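PDB 3IGH: uncharacterized metal-dependent hydrolase from Pyrococcus horikoshii, which has no established substrate but belongs to the amidohydrolase family and probably hydrolyses carbon-nitrogen bonds other than peptide bonds. Local coordinates for residues Pro334-His339 against Ala448-Ala453; Gly308-Ile313 against Lys355-Val360; Val175-Val180 against Glu184-Tyr189; Met75-Val80 against Ile190-Glu195. One frame throughout, in Å; residues are numbered along the deposited sequence.

Contact 1 (Pro334-His339 against Ala448-Ala453); sequences PGRIEH and ARVSLA. With SO4 (sulfate ion), chain B.
Arg-336 starts with CG between its backbone N and carbonyl carbon (chi1 50°) and bends at chi3 (-70°), which carries the guanidinium across the end of helix 436-450, onto Val-450. Val-450 has CG1 anti to its own N (chi1 166°), and this methyl sits over the centre of one guanidinium face, 3.7 Å from Arg-336 CZ. Nearer the backbone, Arg-336 CD rests 3.4 Å from Val-450 O. The rotation of the guanidinium is fixed by Glu-338, gripped side-on: Arg-336 NE donates to Glu-338 OE2 at 2.8 Å and Arg-336 NH2 to Glu-338 OE1 at 3.0 Å, both on the syn side and both tilted out of the guanidinium plane. NH2 also reaches Ser-66 O, while Ser-451 OG bonds to Ser-206 and Ser-447. One residue on, His-339 NE2 gives a 2.9 Å hydrogen bond to sulfate O2. The ion, probably from the crystallisation liquor, is also held by His-67, His-314 and Lys-262, consistent with the metal-site end of an amidohydrolase barrel. A Schellman motif with Leu-452 as C-prime residue ends helix 436-450, whose last turn meets strand 336-337 where that strand runs parallel between 310-315 and 357-360.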
loop_
_atom_site.group_PDB
_atom_site.type_symbol
_atom_site.label_atom_id
_atom_site.label_comp_id
_atom_site.label_asym_id
_atom_site.label_seq_id
_atom_site.Cartn_x
_atom_site.Cartn_y
_atom_site.Cartn_z
ATOM N N PRO A 334 -19.798 12.739 -2.707
ATOM C CA PRO A 334 -20.734 11.668 -3.040
ATOM C C PRO A 334 -20.247 10.326 -2.464
ATOM O O PRO A 334 -19.579 9.546 -3.148
ATOM C CB PRO A 334 -20.750 11.677 -4.571
ATOM C CG PRO A 334 -19.423 12.221 -4.963
ATOM C CD PRO A 334 -18.976 13.142 -3.865
ATOM N N GLY A 335 -20.582 10.083 -1.199
ATOM C CA GLY A 335 -20.164 8.871 -0.510
ATOM C C GLY A 335 -21.051 7.674 -0.790
ATOM O O GLY A 335 -21.843 7.668 -1.737
ATOM N N ARG A 336 -20.905 6.641 0.029
ATOM C CA ARG A 336 -21.752 5.474 -0.104
ATOM C C ARG A 336 -22.609 5.276 1.139
ATOM O O ARG A 336 -22.198 5.621 2.252
ATOM C CB ARG A 336 -20.949 4.208 -0.493
ATOM C CG ARG A 336 -19.731 3.918 0.342
ATOM C CD ARG A 336 -19.013 2.631 -0.108
ATOM N NE ARG A 336 -19.774 1.419 0.199
ATOM C CZ ARG A 336 -19.369 0.182 -0.080
ATOM N NH1 ARG A 336 -18.197 -0.035 -0.668
ATOM N NH2 ARG A 336 -20.145 -0.845 0.237
ATOM N N ILE A 337 -23.822 4.777 0.921
ATOM C CA ILE A 337 -24.722 4.465 2.018
ATOM C C ILE A 337 -24.934 2.955 2.060
ATOM O O ILE A 337 -25.137 2.322 1.032
ATOM C CB ILE A 337 -26.047 5.258 1.914
ATOM C CG1 ILE A 337 -25.805 6.711 2.324
ATOM C CG2 ILE A 337 -27.143 4.659 2.807
ATOM C CD1 ILE A 337 -26.694 7.701 1.611
ATOM N N GLU A 338 -24.836 2.398 3.266
ATOM C CA GLU A 338 -25.016 0.977 3.497
ATOM C C GLU A 338 -26.434 0.719 3.989
ATOM O O GLU A 338 -26.933 1.449 4.858
ATOM C CB GLU A 338 -24.005 0.475 4.528
ATOM C CG GLU A 338 -22.564 0.922 4.262
ATOM C CD GLU A 338 -22.097 0.590 2.850
ATOM O OE1 GLU A 338 -22.036 -0.606 2.500
ATOM O OE2 GLU A 338 -21.796 1.531 2.089
ATOM N N HIS A 339 -27.049 -0.323 3.413
ATOM C CA HIS A 339 -28.410 -0.803 3.684
ATOM C C HIS A 339 -29.492 -0.043 2.921
ATOM O O HIS A 339 -30.150 -0.612 2.036
ATOM C CB HIS A 339 -28.734 -0.841 5.182
ATOM C CG HIS A 339 -27.881 -1.786 5.968
ATOM N ND1 HIS A 339 -28.320 -3.032 6.360
ATOM C CD2 HIS A 339 -26.626 -1.656 6.460
ATOM C CE1 HIS A 339 -27.363 -3.637 7.042
ATOM N NE2 HIS A 339 -26.323 -2.825 7.114
ATOM N N ALA A 448 -18.635 -3.280 -7.672
ATOM C CA ALA A 448 -17.310 -2.712 -7.919
ATOM C C ALA A 448 -17.335 -1.185 -7.947
ATOM O O ALA A 448 -16.508 -0.531 -7.311
ATOM C CB ALA A 448 -16.750 -3.254 -9.211
ATOM N N ARG A 449 -18.285 -0.625 -8.688
ATOM C CA ARG A 449 -18.434 0.824 -8.766
ATOM C C ARG A 449 -18.744 1.441 -7.412
ATOM O O ARG A 449 -18.170 2.474 -7.060
ATOM C CB ARG A 449 -19.517 1.203 -9.776
ATOM C CG ARG A 449 -19.106 0.969 -11.226
ATOM C CD ARG A 449 -18.221 2.094 -11.742
ATOM N NE ARG A 449 -19.038 3.256 -12.089
ATOM C CZ ARG A 449 -18.564 4.416 -12.533
ATOM N NH1 ARG A 449 -17.257 4.595 -12.690
ATOM N NH2 ARG A 449 -19.403 5.404 -12.819
ATOM N N VAL A 450 -19.640 0.802 -6.656
ATOM C CA VAL A 450 -19.978 1.242 -5.286
ATOM C C VAL A 450 -18.728 1.251 -4.367
ATOM O O VAL A 450 -18.582 2.114 -3.490
ATOM C CB VAL A 450 -21.164 0.380 -4.726
ATOM C CG1 VAL A 450 -21.351 0.533 -3.221
ATOM C CG2 VAL A 450 -22.455 0.757 -5.454
ATOM N N SER A 451 -17.817 0.314 -4.624
ATOM C CA SER A 451 -16.587 0.161 -3.850
ATOM C C SER A 451 -15.411 0.931 -4.457
ATOM O O SER A 451 -14.274 0.784 -4.001
ATOM C CB SER A 451 -16.215 -1.321 -3.769
ATOM O OG SER A 451 -17.293 -2.097 -3.273
ATOM N N LEU A 452 -15.686 1.726 -5.494
ATOM C CA LEU A 452 -14.659 2.505 -6.220
ATOM C C LEU A 452 -13.535 1.625 -6.786
ATOM O O LEU A 452 -12.371 2.003 -6.798
ATOM C CB LEU A 452 -14.113 3.663 -5.361
ATOM C CG LEU A 452 -15.154 4.661 -4.817
ATOM C CD1 LEU A 452 -14.495 5.725 -3.918
ATOM C CD2 LEU A 452 -15.941 5.328 -5.946
ATOM N N ALA A 453 -13.906 0.442 -7.252
ATOM C CA ALA A 453 -12.950 -0.479 -7.865
ATOM C C ALA A 453 -13.113 -0.337 -9.361
ATOM O O ALA A 453 -13.934 -1.042 -9.965
ATOM C CB ALA A 453 -13.258 -1.887 -7.447
HETATM S S SO4 B . -23.496 -3.072 9.392
HETATM O O1 SO4 B . -22.206 -3.657 9.087
HETATM O O2 SO4 B . -24.542 -4.007 9.006
HETATM O O3 SO4 B . -23.592 -2.852 10.828
HETATM O O4 SO4 B . -23.654 -1.824 8.636
#

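Contact 2 (Gly308-Ile313 against Lys355-Val360); sequences GLDVAI and KVRLSV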
loop_
_atom_site.group_PDB
_atom_site.type_symbol
_atom_site.label_atom_id
_atom_site.label_comp_id
_atom_site.label_asym_id
_atom_site.label_seq_id
_atom_site.Cartn_x
_atom_site.Cartn_y
_atom_site.Cartn_z
ATOM N N GLY A 308 -7.998 11.100 0.997
ATOM C CA GLY A 308 -8.542 10.531 -0.241
ATOM C C GLY A 308 -9.283 9.217 -0.035
ATOM O O GLY A 308 -9.437 8.432 -0.972
ATOM N N LEU A 309 -9.723 8.974 1.195
ATOM C CA LEU A 309 -10.426 7.738 1.545
ATOM C C LEU A 309 -11.920 7.854 1.313
ATOM O O LEU A 309 -12.504 8.940 1.462
ATOM C CB LEU A 309 -10.148 7.360 3.005
ATOM C CG LEU A 309 -8.755 6.811 3.317
ATOM C CD1 LEU A 309 -8.507 6.877 4.801
ATOM C CD2 LEU A 309 -8.583 5.371 2.800
ATOM N N ASP A 310 -12.540 6.729 0.951
ATOM C CA ASP A 310 -13.994 6.671 0.794
ATOM C C ASP A 310 -14.671 6.737 2.169
ATOM O O ASP A 310 -14.041 6.535 3.207
ATOM C CB ASP A 310 -14.411 5.389 0.056
ATOM C CG ASP A 310 -15.824 5.461 -0.523
ATOM O OD1 ASP A 310 -16.411 6.561 -0.592
ATOM O OD2 ASP A 310 -16.362 4.400 -0.917
ATOM N N VAL A 311 -15.950 7.066 2.177
ATOM C CA VAL A 311 -16.713 7.137 3.413
ATOM C C VAL A 311 -18.031 6.376 3.206
ATOM O O VAL A 311 -18.832 6.721 2.325
ATOM C CB VAL A 311 -16.993 8.615 3.809
ATOM C CG1 VAL A 311 -17.782 8.675 5.120
ATOM C CG2 VAL A 311 -15.668 9.411 3.906
ATOM N N ALA A 312 -18.231 5.342 4.015
ATOM C CA ALA A 312 -19.452 4.546 3.982
ATOM C C ALA A 312 -20.228 4.775 5.255
ATOM O O ALA A 312 -19.683 4.669 6.352
ATOM C CB ALA A 312 -19.137 3.047 3.819
ATOM N N ILE A 313 -21.509 5.098 5.103
ATOM C CA ILE A 313 -22.365 5.343 6.252
ATOM C C ILE A 313 -23.544 4.362 6.285
ATOM O O ILE A 313 -24.355 4.319 5.363
ATOM C CB ILE A 313 -22.902 6.803 6.276
ATOM C CG1 ILE A 313 -21.739 7.813 6.150
ATOM C CG2 ILE A 313 -23.679 7.036 7.564
ATOM C CD1 ILE A 313 -22.149 9.298 6.272
ATOM N N LYS A 355 -25.669 12.152 -5.829
ATOM C CA LYS A 355 -24.872 11.174 -6.571
ATOM C C LYS A 355 -24.253 10.099 -5.664
ATOM O O LYS A 355 -23.165 9.601 -5.943
ATOM C CB LYS A 355 -23.786 11.872 -7.411
ATOM C CG LYS A 355 -24.314 12.763 -8.532
ATOM C CD LYS A 355 -23.155 13.407 -9.282
ATOM C CE LYS A 355 -23.532 13.746 -10.721
ATOM N NZ LYS A 355 -24.405 14.946 -10.816
ATOM N N VAL A 356 -24.954 9.735 -4.592
ATOM C CA VAL A 356 -24.415 8.755 -3.646
ATOM C C VAL A 356 -24.448 7.344 -4.244
ATOM O O VAL A 356 -25.233 7.062 -5.162
ATOM C CB VAL A 356 -25.116 8.791 -2.255
ATOM C CG1 VAL A 356 -24.923 10.151 -1.580
ATOM C CG2 VAL A 356 -26.594 8.444 -2.366
ATOM N N ARG A 357 -23.555 6.494 -3.746
ATOM C CA ARG A 357 -23.514 5.075 -4.091
ATOM C C ARG A 357 -24.266 4.290 -3.020
ATOM O O ARG A 357 -24.259 4.675 -1.862
ATOM C CB ARG A 357 -22.059 4.601 -4.178
ATOM C CG ARG A 357 -21.368 5.054 -5.452
ATOM C CD ARG A 357 -19.855 5.107 -5.295
ATOM N NE ARG A 357 -19.386 6.201 -4.446
ATOM C CZ ARG A 357 -18.602 6.041 -3.377
ATOM N NH1 ARG A 357 -18.208 4.830 -3.020
ATOM N NH2 ARG A 357 -18.195 7.091 -2.676
ATOM N N LEU A 358 -24.934 3.205 -3.411
ATOM C CA LEU A 358 -25.716 2.412 -2.458
ATOM C C LEU A 358 -25.301 0.943 -2.459
ATOM O O LEU A 358 -25.236 0.311 -3.508
ATOM C CB LEU A 358 -27.222 2.516 -2.754
ATOM C CG LEU A 358 -27.911 3.887 -2.872
ATOM C CD1 LEU A 358 -29.353 3.724 -3.335
ATOM C CD2 LEU A 358 -27.872 4.653 -1.555
ATOM N N SER A 359 -25.035 0.407 -1.270
ATOM C CA SER A 359 -24.804 -1.023 -1.111
ATOM C C SER A 359 -25.978 -1.626 -0.346
ATOM O O SER A 359 -26.229 -1.273 0.805
ATOM C CB SER A 359 -23.487 -1.268 -0.377
ATOM O OG SER A 359 -23.284 -2.634 -0.116
ATOM N N VAL A 360 -26.706 -2.526 -0.999
ATOM C CA VAL A 360 -27.910 -3.103 -0.405
ATOM C C VAL A 360 -27.764 -4.608 -0.226
ATOM O O VAL A 360 -26.910 -5.235 -0.855
ATOM C CB VAL A 360 -29.183 -2.793 -1.245
ATOM C CG1 VAL A 360 -29.467 -1.288 -1.276
ATOM C CG2 VAL A 360 -29.090 -3.366 -2.653
#
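Asp-310 and Arg-357 reach toward each other from opposite directions and meet in a paired salt bridge. The arginine comes end-on: NH2 donates to Asp-310 OD1 and NH1 to Asp-310 OD2, each at 2.8 Å and each nearly straight. Both oxygens lie close to the guanidinium plane and are approached on their syn sides. The carboxylate is nevertheless turned by 31° against the guanidinium, so the two flat groups are twisted rather than coplanar. On the aspartate, CG is anti to the backbone N (chi1 -162°), which points the carboxylate toward Arg-357; OD1 also takes a weak bond from Val-311 N at 2.9 Å. Arg-357 has a longer way to come. Its CG lies beside its own N, the chain is extended at chi2, and the bend at chi3 (-71°) swings the two terminal nitrogens round to face the acid. The pair links the first residues of strands 310-315 and 357-360, which are separated in the curved parallel wall of the TIM barrel by strand 336-337. Tyr-234 OH is a further partner of Asp-310 OD2; Arg-357 NH1 also donates to Val-450 O and NH2 to Pro-334 O. With both residues buried, these several hydrogen bonds probably offset much of the cost of enclosing an ion pair, and the two-point grip fixes the rotation of either group.

Contact 3 (Val175-Val180 against Glu184-Tyr189); sequences VINERV and EDYVYY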
loop_
_atom_site.group_PDB
_atom_site.type_symbol
_atom_site.label_atom_id
_atom_site.label_comp_id
_atom_site.label_asym_id
_atom_site.label_seq_id
_atom_site.Cartn_x
_atom_site.Cartn_y
_atom_site.Cartn_z
ATOM N N VAL A 175 -13.892 -6.227 23.931
ATOM C CA VAL A 175 -12.784 -6.906 24.608
ATOM C C VAL A 175 -12.310 -8.150 23.843
ATOM O O VAL A 175 -11.103 -8.381 23.689
ATOM C CB VAL A 175 -13.176 -7.256 26.077
ATOM C CG1 VAL A 175 -12.177 -8.202 26.709
ATOM C CG2 VAL A 175 -13.282 -5.982 26.911
ATOM N N ILE A 176 -13.261 -8.940 23.347
ATOM C CA ILE A 176 -12.936 -10.072 22.485
ATOM C C ILE A 176 -12.167 -9.592 21.248
ATOM O O ILE A 176 -11.111 -10.125 20.925
ATOM C CB ILE A 176 -14.206 -10.875 22.069
ATOM C CG1 ILE A 176 -14.793 -11.623 23.274
ATOM C CG2 ILE A 176 -13.879 -11.888 20.960
ATOM C CD1 ILE A 176 -16.246 -12.055 23.074
ATOM N N ASN A 177 -12.696 -8.572 20.578
ATOM C CA ASN A 177 -12.107 -8.102 19.324
ATOM C C ASN A 177 -10.748 -7.409 19.447
ATOM O O ASN A 177 -9.905 -7.517 18.551
ATOM C CB ASN A 177 -13.091 -7.189 18.592
ATOM C CG ASN A 177 -14.249 -7.952 17.991
ATOM O OD1 ASN A 177 -14.193 -9.181 17.829
ATOM N ND2 ASN A 177 -15.303 -7.232 17.644
ATOM N N GLU A 178 -10.539 -6.713 20.561
ATOM C CA GLU A 178 -9.324 -5.919 20.748
ATOM C C GLU A 178 -8.260 -6.612 21.578
ATOM O O GLU A 178 -7.073 -6.420 21.342
ATOM C CB GLU A 178 -9.659 -4.565 21.369
ATOM C CG GLU A 178 -10.421 -3.658 20.430
ATOM C CD GLU A 178 -10.947 -2.399 21.089
ATOM O OE1 GLU A 178 -10.755 -2.224 22.316
ATOM O OE2 GLU A 178 -11.562 -1.582 20.370
ATOM N N ARG A 179 -8.677 -7.423 22.540
ATOM C CA ARG A 179 -7.734 -7.963 23.519
ATOM C C ARG A 179 -7.628 -9.482 23.492
ATOM O O ARG A 179 -6.524 -10.026 23.475
ATOM C CB ARG A 179 -8.119 -7.477 24.920
ATOM C CG ARG A 179 -7.044 -7.651 25.977
ATOM C CD ARG A 179 -7.466 -6.929 27.244
ATOM N NE ARG A 179 -8.414 -7.716 28.036
ATOM C CZ ARG A 179 -9.399 -7.202 28.770
ATOM N NH1 ARG A 179 -9.596 -5.887 28.815
ATOM N NH2 ARG A 179 -10.193 -8.010 29.462
ATOM N N VAL A 180 -8.770 -10.168 23.483
ATOM C CA VAL A 180 -8.786 -11.627 23.616
ATOM C C VAL A 180 -8.265 -12.351 22.360
ATOM O O VAL A 180 -7.444 -13.273 22.449
ATOM C CB VAL A 180 -10.201 -12.136 24.030
ATOM C CG1 VAL A 180 -10.246 -13.628 24.058
ATOM C CG2 VAL A 180 -10.610 -11.569 25.396
ATOM N N GLU A 184 -2.870 -13.516 15.039
ATOM C CA GLU A 184 -2.839 -14.869 14.478
ATOM C C GLU A 184 -4.248 -15.463 14.343
ATOM O O GLU A 184 -4.534 -16.165 13.369
ATOM C CB GLU A 184 -1.940 -15.802 15.307
ATOM C CG GLU A 184 -0.558 -15.240 15.641
ATOM C CD GLU A 184 -0.524 -14.519 16.982
ATOM O OE1 GLU A 184 -0.613 -13.270 16.988
ATOM O OE2 GLU A 184 -0.422 -15.203 18.029
ATOM N N ASP A 185 -5.124 -15.178 15.314
ATOM C CA ASP A 185 -6.532 -15.600 15.242
ATOM C C ASP A 185 -7.243 -14.954 14.051
ATOM O O ASP A 185 -7.964 -15.628 13.313
ATOM C CB ASP A 185 -7.293 -15.231 16.509
ATOM C CG ASP A 185 -6.848 -16.036 17.713
ATOM O OD1 ASP A 185 -6.380 -17.180 17.547
ATOM O OD2 ASP A 185 -6.969 -15.508 18.825
ATOM N N TYR A 186 -7.030 -13.650 13.885
ATOM C CA TYR A 186 -7.598 -12.904 12.758
ATOM C C TYR A 186 -7.086 -13.415 11.417
ATOM O O TYR A 186 -7.869 -13.526 10.472
ATOM C CB TYR A 186 -7.331 -11.408 12.891
ATOM C CG TYR A 186 -8.287 -10.661 13.796
ATOM C CD1 TYR A 186 -8.014 -10.509 15.159
ATOM C CD2 TYR A 186 -9.454 -10.089 13.290
ATOM C CE1 TYR A 186 -8.883 -9.805 15.994
ATOM C CE2 TYR A 186 -10.334 -9.393 14.114
ATOM C CZ TYR A 186 -10.038 -9.259 15.460
ATOM O OH TYR A 186 -10.885 -8.563 16.270
ATOM N N VAL A 187 -5.794 -13.743 11.334
ATOM C CA VAL A 187 -5.230 -14.331 10.108
ATOM C C VAL A 187 -5.975 -15.638 9.780
ATOM O O VAL A 187 -6.404 -15.844 8.650
ATOM C CB VAL A 187 -3.676 -14.554 10.198
ATOM C CG1 VAL A 187 -3.146 -15.371 9.026
ATOM C CG2 VAL A 187 -2.936 -13.219 10.263
ATOM N N TYR A 188 -6.147 -16.485 10.793
ATOM C CA TYR A 188 -6.861 -17.754 10.655
ATOM C C TYR A 188 -8.318 -17.543 10.202
ATOM O O TYR A 188 -8.777 -18.209 9.273
ATOM C CB TYR A 188 -6.788 -18.527 11.977
ATOM C CG TYR A 188 -7.605 -19.802 12.014
ATOM C CD1 TYR A 188 -7.085 -20.997 11.526
ATOM C CD2 TYR A 188 -8.888 -19.815 12.560
ATOM C CE1 TYR A 188 -7.832 -22.172 11.562
ATOM C CE2 TYR A 188 -9.642 -20.978 12.600
ATOM C CZ TYR A 188 -9.109 -22.152 12.100
ATOM O OH TYR A 188 -9.855 -23.304 12.148
ATOM N N TYR A 189 -9.024 -16.611 10.850
ATOM C CA TYR A 189 -10.420 -16.326 10.502
ATOM C C TYR A 189 -10.573 -15.777 9.087
ATOM O O TYR A 189 -11.470 -16.192 8.351
ATOM C CB TYR A 189 -11.053 -15.363 11.503
ATOM C CG TYR A 189 -11.280 -15.947 12.881
ATOM C CD1 TYR A 189 -11.701 -17.267 13.046
ATOM C CD2 TYR A 189 -11.098 -15.168 14.021
ATOM C CE1 TYR A 189 -11.926 -17.798 14.318
ATOM C CE2 TYR A 189 -11.312 -15.690 15.291
ATOM C CZ TYR A 189 -11.721 -17.004 15.430
ATOM O OH TYR A 189 -11.931 -17.517 16.686
#
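Tyr-186 lays the hydroxyl end of its ring against Asn-177, overlapping the backbone as well as the side chain. Its OH donates to Asn-177 O at 2.7 Å, lying in the carbonyl plane on a lone pair, with a C=O...O angle of 114°. Tyr-186 OH also touches Asn-177 CB at 3.5 Å and Asn-177 CA at 3.3 Å. The carbonyl comes in at the ring's edge, near its plane, while the asparagine amide stands 61° from the ring. With CG beside the backbone N (chi1 -82°), the tyrosine runs from its own helix across to the other. That hydroxyl also pairs with Asn-211 ND2, so two neighbours hold it. The contact joins two successive helices, 166-180 and 183-199: the first follows the last strand of the six-stranded sheet, the second leads into strand 202-210 of the amidohydrolase barrel. Helix 166-180 widens into a pi-type turn over its final residues, where Val-175 O accepts from both Arg-179 N and Val-180 N. A phenylalanine here has no hydroxyl to offer, and Asn-177 O and Asn-211 ND2 would probably each lose a partner, weakening the tie between the helices. Helix 212-223 packs on the ring through Ala-214 and Ala-217. Further round, Asp-185 OD2 passes Val-180 O at 4.3 Å, its charge met instead by Arg-101 and its oxygen also bonded by Thr-182 N.

Contact 4 (Met75-Val80 against Ile190-Glu195); sequences MSLEMV and IKRAQE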
loop_
_atom_site.group_PDB
_atom_site.type_symbol
_atom_site.label_atom_id
_atom_site.label_comp_id
_atom_site.label_asym_id
_atom_site.label_seq_id
_atom_site.Cartn_x
_atom_site.Cartn_y
_atom_site.Cartn_z
ATOM N N MET A 75 -14.986 -16.366 11.953
ATOM C CA MET A 75 -15.381 -16.772 13.312
ATOM C C MET A 75 -16.641 -17.632 13.271
ATOM O O MET A 75 -16.691 -18.689 13.909
ATOM C CB MET A 75 -15.587 -15.560 14.246
ATOM C CG MET A 75 -16.330 -15.912 15.571
ATOM S SD MET A 75 -16.144 -14.820 17.009
ATOM C CE MET A 75 -14.386 -15.011 17.299
ATOM N N SER A 76 -17.636 -17.182 12.493
ATOM C CA SER A 76 -18.925 -17.870 12.361
ATOM C C SER A 76 -18.764 -19.287 11.813
ATOM O O SER A 76 -19.462 -20.202 12.232
ATOM C CB SER A 76 -19.857 -17.064 11.455
ATOM O OG SER A 76 -21.120 -17.689 11.303
ATOM N N LEU A 77 -17.844 -19.450 10.867
ATOM C CA LEU A 77 -17.589 -20.759 10.260
ATOM C C LEU A 77 -16.927 -21.754 11.226
ATOM O O LEU A 77 -17.011 -22.966 11.031
ATOM C CB LEU A 77 -16.759 -20.616 8.979
ATOM C CG LEU A 77 -17.475 -19.950 7.788
ATOM C CD1 LEU A 77 -16.472 -19.415 6.768
ATOM C CD2 LEU A 77 -18.483 -20.890 7.121
ATOM N N GLU A 78 -16.275 -21.222 12.256
ATOM C CA GLU A 78 -15.584 -22.017 13.274
ATOM C C GLU A 78 -16.390 -22.203 14.551
ATOM O O GLU A 78 -16.046 -23.042 15.390
ATOM C CB GLU A 78 -14.240 -21.360 13.601
ATOM C CG GLU A 78 -13.292 -21.345 12.402
ATOM C CD GLU A 78 -13.001 -22.751 11.886
ATOM O OE1 GLU A 78 -12.532 -23.585 12.690
ATOM O OE2 GLU A 78 -13.247 -23.023 10.690
ATOM N N MET A 79 -17.452 -21.414 14.693
ATOM C CA MET A 79 -18.304 -21.416 15.887
ATOM C C MET A 79 -19.094 -22.717 16.022
ATOM O O MET A 79 -19.381 -23.388 15.030
ATOM C CB MET A 79 -19.294 -20.245 15.840
ATOM C CG MET A 79 -18.830 -18.975 16.511
ATOM S SD MET A 79 -20.104 -17.699 16.448
ATOM C CE MET A 79 -19.458 -16.519 17.615
ATOM N N VAL A 80 -19.444 -23.057 17.261
ATOM C CA VAL A 80 -20.366 -24.155 17.533
ATOM C C VAL A 80 -21.805 -23.687 17.294
ATOM O O VAL A 80 -22.260 -22.687 17.868
ATOM C CB VAL A 80 -20.205 -24.708 18.980
ATOM C CG1 VAL A 80 -21.133 -25.898 19.214
ATOM C CG2 VAL A 80 -18.762 -25.133 19.236
ATOM N N ILE A 190 -9.686 -14.862 8.700
ATOM C CA ILE A 190 -9.755 -14.265 7.356
ATOM C C ILE A 190 -9.429 -15.305 6.282
ATOM O O ILE A 190 -10.081 -15.346 5.233
ATOM C CB ILE A 190 -8.863 -12.992 7.229
ATOM C CG1 ILE A 190 -9.428 -11.873 8.108
ATOM C CG2 ILE A 190 -8.808 -12.502 5.770
ATOM C CD1 ILE A 190 -8.408 -10.785 8.466
ATOM N N LYS A 191 -8.442 -16.159 6.546
ATOM C CA LYS A 191 -8.128 -17.256 5.613
ATOM C C LYS A 191 -9.329 -18.191 5.434
ATOM O O LYS A 191 -9.663 -18.572 4.316
ATOM C CB LYS A 191 -6.902 -18.047 6.069
ATOM C CG LYS A 191 -5.575 -17.332 5.807
ATOM C CD LYS A 191 -4.368 -18.216 6.119
ATOM C CE LYS A 191 -3.951 -19.034 4.907
ATOM N NZ LYS A 191 -2.644 -19.713 5.128
ATOM N N ARG A 192 -9.987 -18.535 6.514
ATOM C CA ARG A 192 -11.156 -19.354 6.423
ATOM C C ARG A 192 -12.272 -18.694 5.639
ATOM O O ARG A 192 -12.860 -19.291 4.800
ATOM C CB ARG A 192 -11.599 -19.832 7.782
ATOM C CG ARG A 192 -12.855 -20.621 7.784
ATOM C CD ARG A 192 -12.662 -22.113 8.003
ATOM N NE ARG A 192 -13.838 -22.881 7.601
ATOM C CZ ARG A 192 -14.311 -22.910 6.358
ATOM N NH1 ARG A 192 -13.686 -22.232 5.400
ATOM N NH2 ARG A 192 -15.401 -23.610 6.067
ATOM N N ALA A 193 -12.530 -17.440 5.925
ATOM C CA ALA A 193 -13.556 -16.686 5.211
ATOM C C ALA A 193 -13.292 -16.553 3.713
ATOM O O ALA A 193 -14.191 -16.804 2.908
ATOM C CB ALA A 193 -13.741 -15.294 5.849
ATOM N N GLN A 194 -12.069 -16.179 3.331
ATOM C CA GLN A 194 -11.765 -15.987 1.912
ATOM C C GLN A 194 -11.850 -17.280 1.093
ATOM O O GLN A 194 -12.248 -17.232 -0.065
ATOM C CB GLN A 194 -10.415 -15.286 1.693
ATOM C CG GLN A 194 -9.192 -16.119 2.099
ATOM C CD GLN A 194 -7.859 -15.451 1.803
ATOM O OE1 GLN A 194 -7.810 -14.337 1.285
ATOM N NE2 GLN A 194 -6.763 -16.146 2.123
ATOM N N GLU A 195 -11.489 -18.417 1.691
ATOM C CA GLU A 195 -11.589 -19.700 0.986
ATOM C C GLU A 195 -13.051 -20.109 0.797
ATOM O O GLU A 195 -13.409 -20.655 -0.242
ATOM C CB GLU A 195 -10.735 -20.802 1.643
ATOM C CG GLU A 195 -11.172 -21.309 3.010
ATOM C CD GLU A 195 -10.124 -22.195 3.694
ATOM O OE1 GLU A 195 -10.516 -23.052 4.524
ATOM O OE2 GLU A 195 -8.915 -22.029 3.407
#
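Leu-77 packs over the guanidinium of Arg-192, the two side chains crossing at about a right angle. This is the tight side: Leu-77 CD1 stands over the centre of one guanidinium face, 4.1 Å from Arg-192 CZ, and Leu-77 CB lies 3.9 Å from Arg-192 NE. Leu-77 CD1 also reaches the helix backbone, 4.3 Å from Ala-193 CA. Arg-192 sends CG out anti to its backbone N (chi1 176°), then turns at chi2 (106°), which carries the guanidinium across, under Leu-77 CD1. Toward solvent the contact is looser and carried by charge. Glu-78 OE2 sits at the guanidinium edge, in its plane, forming a salt bridge to Arg-192 NE at 3.1 Å, though the exact place of that oxygen is doubtful. The other oxygen, OE1, bonds to Tyr-188 OH. Glu-195 OE1, 3.4 Å from Arg-192 NH1, lies well out of the guanidinium plane, so charge alone draws the pair together. An alanine here removes the charge, and the two glutamates would probably face each other's repulsion, with a gap opened beside Leu-77. The contact joins the end of helix 70-78, which follows barrel strand 58-68, to the middle of helix 183-199. One arginine thus serves two ends: a flat face for an aliphatic neighbour, and a charge that probably eases the repulsion between two acids it bridges.

Overall arrangement
Contacts 1 and 2 are buried, 4 Å apart between centres, and share one patch of the barrel wall: strand 336-337 lies between 310-315 and 357-360, and a Val-450 to Arg-357 hydrogen bond ties them together. Contact 2 is an ion pair across its segments; contact 1 sets a valine methyl on a guanidinium whose ion pair lies within its own segment. Contacts 3 and 4 are partly buried, both on helix 183-199, centres 12 Å apart, with a Tyr-188 to Glu-78 hydrogen bond between them. In contact 3 a hydroxyl meets a backbone carbonyl; in contact 4 an arginine balances aliphatic packing with looser, partly solvent-facing charges. Contact 4 lies across the chain's centre from contacts 1 and 2.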